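Long-range contact in insecticidal crystal protein Cry35Ab1 (Bacillus thuringiensis, PDB 4JP0), which acts with Cry34Ab1 as a binary insecticidal toxin against western corn rootworm, probably attacking the larval midgut epithelium: residues L145-P159 / G170-P182. Residues are numbered along the deposited sequence; the frame is centred on the assembly and turned at random.
Sequences LPQKPIIDTKLKDYP and GTSPQLMGWTLVP
The Trp178 indole lies flat beneath Lys148 and Pro149, which share one of its faces: Lys148 CA stands 3.6 Å from the centroid of the six-membered ring and Pro149 CD 3.3 Å from that of the five-membered ring, both CH-pi contacts. Pro146 O meets the ring edge at CH2. With CG anti to its backbone N (chi1 -179°), Lys148 runs its CB and CG over CE3 and brings NZ to a weak hydrogen bond with Trp178 O; water 1 joins NZ, again weakly, to Trp178 N. Next along, Ile151 CD1 touches both Leu175 CD2, 3.5 Å away, and Trp178 CB, while Pro149 CG also rests on that leucine methyl.

The second flat group is the Gln174 amide, held at both ends. NE2 gives one hydrogen bond to Asp152 OD2 (3.0 Å), on the anti side but somewhat out of plane of a carboxylate turned 67° from the amide, and another to Lys154 O (3.0 Å), tilted 33° from the carbonyl plane. OE1 takes Lys156 N on a lone pair, in plane, in a nearly straight bond of 2.9 Å. Three bonds thus fix the rotation of this buried amide. Asp152 N to Leu175 O (2.8 Å) is the one backbone-to-backbone hydrogen bond between the segments; water 2 bridges Asp152 O and Met176 O.

The irregular loop between strands 135-142 and 174-182 thus lies along the latter, roughly antiparallel, without becoming a regular fifth strand of the four-stranded antiparallel sheet that 174-182 edges. That edge strand pairs with strand 202-221, and its own Met176 and Gly177 form a classic beta bulge opposite Lys207; Leu155 packs on Trp211 of 202-221, and Pro146 reaches Tyr323 on strand 307-323.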
# COMPACT_ATOMS: atom_id res chain seq x y z
N LEU A 145 3.75 -16.46 -7.49
CA LEU A 145 3.11 -15.20 -7.14
C LEU A 145 2.50 -14.49 -8.33
O LEU A 145 2.89 -14.74 -9.45
CB LEU A 145 4.11 -14.29 -6.45
CG LEU A 145 4.62 -14.83 -5.11
CD1 LEU A 145 5.18 -13.69 -4.31
CD2 LEU A 145 3.49 -15.50 -4.32
N PRO A 146 1.52 -13.63 -8.09
CA PRO A 146 0.91 -12.84 -9.17
C PRO A 146 2.01 -12.03 -9.84
O PRO A 146 2.87 -11.52 -9.15
CB PRO A 146 -0.09 -11.92 -8.44
CG PRO A 146 -0.30 -12.52 -7.10
CD PRO A 146 0.94 -13.33 -6.77
N GLN A 147 1.95 -11.92 -11.15
CA GLN A 147 2.89 -11.24 -12.02
C GLN A 147 2.50 -9.76 -12.10
O GLN A 147 1.33 -9.45 -12.25
CB GLN A 147 2.71 -11.89 -13.42
CG GLN A 147 3.53 -11.29 -14.55
CD GLN A 147 3.02 -11.69 -15.96
OE1 GLN A 147 2.30 -12.70 -16.13
NE2 GLN A 147 3.41 -10.92 -16.97
N LYS A 148 3.45 -8.85 -11.90
CA LYS A 148 3.17 -7.43 -11.98
C LYS A 148 2.84 -7.02 -13.43
O LYS A 148 3.58 -7.33 -14.36
CB LYS A 148 4.39 -6.66 -11.46
CG LYS A 148 4.26 -5.14 -11.45
CD LYS A 148 5.50 -4.58 -10.75
CE LYS A 148 5.37 -3.11 -10.41
NZ LYS A 148 6.10 -2.80 -9.12
N PRO A 149 1.72 -6.35 -13.63
CA PRO A 149 1.30 -5.90 -14.96
C PRO A 149 2.04 -4.63 -15.40
O PRO A 149 2.96 -4.13 -14.72
CB PRO A 149 -0.21 -5.65 -14.75
CG PRO A 149 -0.24 -5.09 -13.37
CD PRO A 149 0.82 -5.88 -12.57
N ILE A 150 1.70 -4.11 -16.57
CA ILE A 150 2.31 -2.88 -17.06
C ILE A 150 1.80 -1.69 -16.27
O ILE A 150 0.59 -1.50 -16.10
CB ILE A 150 1.92 -2.72 -18.53
CG1 ILE A 150 2.57 -3.86 -19.32
CG2 ILE A 150 2.33 -1.32 -19.03
CD1 ILE A 150 1.83 -4.17 -20.63
N ILE A 151 2.73 -0.86 -15.79
CA ILE A 151 2.35 0.27 -14.96
C ILE A 151 2.49 1.53 -15.74
O ILE A 151 3.54 1.72 -16.40
CB ILE A 151 3.35 0.32 -13.79
CG1 ILE A 151 3.39 -1.06 -13.13
CG2 ILE A 151 2.93 1.38 -12.73
CD1 ILE A 151 2.08 -1.39 -12.50
N ASP A 152 1.50 2.44 -15.66
CA ASP A 152 1.65 3.72 -16.38
C ASP A 152 2.53 4.69 -15.58
O ASP A 152 2.64 4.56 -14.37
CB ASP A 152 0.29 4.40 -16.60
CG ASP A 152 -0.51 3.79 -17.74
OD1 ASP A 152 -0.07 2.78 -18.34
OD2 ASP A 152 -1.59 4.29 -18.10
N THR A 153 3.13 5.68 -16.24
CA THR A 153 3.95 6.67 -15.53
C THR A 153 3.48 8.10 -15.77
O THR A 153 3.92 9.01 -15.06
CB THR A 153 5.41 6.61 -15.95
OG1 THR A 153 5.50 6.89 -17.36
CG2 THR A 153 5.94 5.19 -15.83
N LYS A 154 2.62 8.29 -16.76
CA LYS A 154 2.11 9.63 -17.08
C LYS A 154 0.59 9.70 -17.12
O LYS A 154 -0.05 9.05 -17.92
CB LYS A 154 2.67 10.09 -18.41
CG LYS A 154 2.36 11.53 -18.75
CD LYS A 154 2.91 11.92 -20.12
CE LYS A 154 1.85 11.74 -21.22
NZ LYS A 154 2.14 12.41 -22.54
N LEU A 155 0.01 10.54 -16.27
CA LEU A 155 -1.43 10.66 -16.22
C LEU A 155 -1.91 11.42 -17.45
O LEU A 155 -1.36 12.47 -17.79
CB LEU A 155 -1.82 11.42 -14.94
CG LEU A 155 -3.29 11.58 -14.64
CD1 LEU A 155 -3.84 10.24 -14.16
CD2 LEU A 155 -3.43 12.63 -13.55
N LYS A 156 -2.92 10.92 -18.12
CA LYS A 156 -3.48 11.62 -19.28
C LYS A 156 -3.96 13.01 -18.89
O LYS A 156 -4.20 13.26 -17.72
CB LYS A 156 -4.63 10.83 -19.87
CG LYS A 156 -4.20 9.51 -20.56
CD LYS A 156 -5.34 8.49 -20.43
CE LYS A 156 -5.35 7.43 -21.53
NZ LYS A 156 -4.00 6.84 -21.75
N ASP A 157 -4.07 13.91 -19.87
CA ASP A 157 -4.56 15.26 -19.61
C ASP A 157 -6.03 15.26 -19.18
O ASP A 157 -6.77 14.36 -19.55
CB ASP A 157 -4.48 16.07 -20.89
CG ASP A 157 -3.05 16.42 -21.29
OD1 ASP A 157 -2.07 16.13 -20.55
OD2 ASP A 157 -2.85 17.03 -22.36
N TYR A 158 -6.46 16.27 -18.42
CA TYR A 158 -7.89 16.37 -18.08
C TYR A 158 -8.64 16.74 -19.35
O TYR A 158 -8.05 17.31 -20.27
CB TYR A 158 -8.15 17.36 -16.94
CG TYR A 158 -7.62 18.75 -17.17
CD1 TYR A 158 -8.39 19.71 -17.84
CD2 TYR A 158 -6.37 19.13 -16.72
CE1 TYR A 158 -7.92 20.98 -18.05
CE2 TYR A 158 -5.89 20.41 -16.92
CZ TYR A 158 -6.66 21.33 -17.58
OH TYR A 158 -6.18 22.59 -17.78
N PRO A 159 -9.94 16.43 -19.40
CA PRO A 159 -10.73 16.64 -20.62
C PRO A 159 -10.86 18.10 -20.97
O PRO A 159 -10.78 18.95 -20.09
CB PRO A 159 -12.10 16.07 -20.25
CG PRO A 159 -11.78 15.09 -19.09
CD PRO A 159 -10.75 15.86 -18.31
N GLY A 170 -14.73 12.67 -17.26
CA GLY A 170 -13.47 12.25 -16.67
C GLY A 170 -12.62 11.47 -17.63
O GLY A 170 -12.92 11.43 -18.83
N THR A 171 -11.55 10.87 -17.13
CA THR A 171 -10.72 10.00 -17.95
C THR A 171 -10.68 8.59 -17.37
O THR A 171 -11.11 8.36 -16.26
CB THR A 171 -9.28 10.49 -18.08
OG1 THR A 171 -8.67 10.64 -16.78
CG2 THR A 171 -9.23 11.89 -18.79
N SER A 172 -10.10 7.65 -18.11
CA SER A 172 -10.13 6.25 -17.65
C SER A 172 -9.07 5.95 -16.61
O SER A 172 -7.99 6.47 -16.69
CB SER A 172 -9.99 5.32 -18.84
OG SER A 172 -11.12 5.55 -19.68
N PRO A 173 -9.39 5.10 -15.64
CA PRO A 173 -8.41 4.75 -14.60
C PRO A 173 -7.10 4.23 -15.21
O PRO A 173 -7.11 3.36 -16.06
CB PRO A 173 -9.13 3.65 -13.82
CG PRO A 173 -10.57 3.97 -14.05
CD PRO A 173 -10.67 4.40 -15.46
N GLN A 174 -5.97 4.79 -14.78
CA GLN A 174 -4.65 4.30 -15.20
C GLN A 174 -3.94 3.71 -13.99
O GLN A 174 -3.94 4.31 -12.92
CB GLN A 174 -3.80 5.46 -15.71
CG GLN A 174 -4.34 6.09 -16.97
CD GLN A 174 -3.55 7.33 -17.36
OE1 GLN A 174 -4.07 8.45 -17.28
NE2 GLN A 174 -2.31 7.15 -17.80
N LEU A 175 -3.38 2.51 -14.14
CA LEU A 175 -2.68 1.88 -13.02
C LEU A 175 -1.33 2.53 -12.86
O LEU A 175 -0.47 2.35 -13.71
CB LEU A 175 -2.47 0.41 -13.32
CG LEU A 175 -1.75 -0.37 -12.21
CD1 LEU A 175 -2.59 -0.45 -10.94
CD2 LEU A 175 -1.41 -1.76 -12.76
N MET A 176 -1.12 3.23 -11.73
CA MET A 176 0.08 4.00 -11.50
C MET A 176 1.00 3.32 -10.52
O MET A 176 2.14 3.75 -10.37
CB MET A 176 -0.27 5.40 -10.97
CG MET A 176 -1.23 6.16 -11.85
SD MET A 176 -0.50 6.55 -13.47
CE MET A 176 0.58 7.94 -12.92
N GLY A 177 0.51 2.29 -9.82
CA GLY A 177 1.34 1.58 -8.84
C GLY A 177 0.70 0.24 -8.47
O GLY A 177 -0.53 0.13 -8.50
N TRP A 178 1.52 -0.75 -8.12
CA TRP A 178 1.04 -2.09 -7.84
C TRP A 178 2.08 -2.72 -6.93
O TRP A 178 3.29 -2.58 -7.17
CB TRP A 178 0.96 -2.84 -9.18
CG TRP A 178 0.43 -4.23 -9.27
CD1 TRP A 178 -0.76 -4.61 -9.80
CD2 TRP A 178 1.15 -5.45 -8.99
NE1 TRP A 178 -0.87 -5.99 -9.81
CE2 TRP A 178 0.28 -6.53 -9.31
CE3 TRP A 178 2.41 -5.74 -8.45
CZ2 TRP A 178 0.65 -7.86 -9.16
CZ3 TRP A 178 2.79 -7.07 -8.29
CH2 TRP A 178 1.91 -8.12 -8.63
N THR A 179 1.64 -3.39 -5.88
CA THR A 179 2.63 -3.97 -4.96
C THR A 179 1.98 -5.11 -4.20
O THR A 179 0.78 -5.18 -4.10
CB THR A 179 3.20 -2.87 -4.05
OG1 THR A 179 4.33 -3.36 -3.31
CG2 THR A 179 2.17 -2.45 -2.99
N LEU A 180 2.80 -6.04 -3.72
CA LEU A 180 2.29 -7.23 -3.04
C LEU A 180 2.38 -7.05 -1.53
O LEU A 180 3.44 -6.66 -0.99
CB LEU A 180 3.13 -8.44 -3.43
CG LEU A 180 2.96 -8.85 -4.89
CD1 LEU A 180 3.79 -10.09 -5.20
CD2 LEU A 180 1.51 -9.12 -5.16
N VAL A 181 1.28 -7.33 -0.84
CA VAL A 181 1.25 -7.12 0.60
C VAL A 181 1.07 -8.43 1.34
O VAL A 181 0.13 -9.16 1.10
CB VAL A 181 0.10 -6.15 1.00
CG1 VAL A 181 -0.01 -5.96 2.55
CG2 VAL A 181 0.32 -4.81 0.29
N PRO A 182 1.99 -8.73 2.24
CA PRO A 182 1.88 -9.94 3.07
C PRO A 182 0.49 -10.06 3.72
O PRO A 182 -0.01 -9.09 4.32
CB PRO A 182 2.92 -9.68 4.14
CG PRO A 182 4.04 -8.94 3.39
CD PRO A 182 3.21 -7.97 2.51
O HOH W 1 4.48 -0.03 -9.00
O HOH W 2 3.37 5.18 -11.96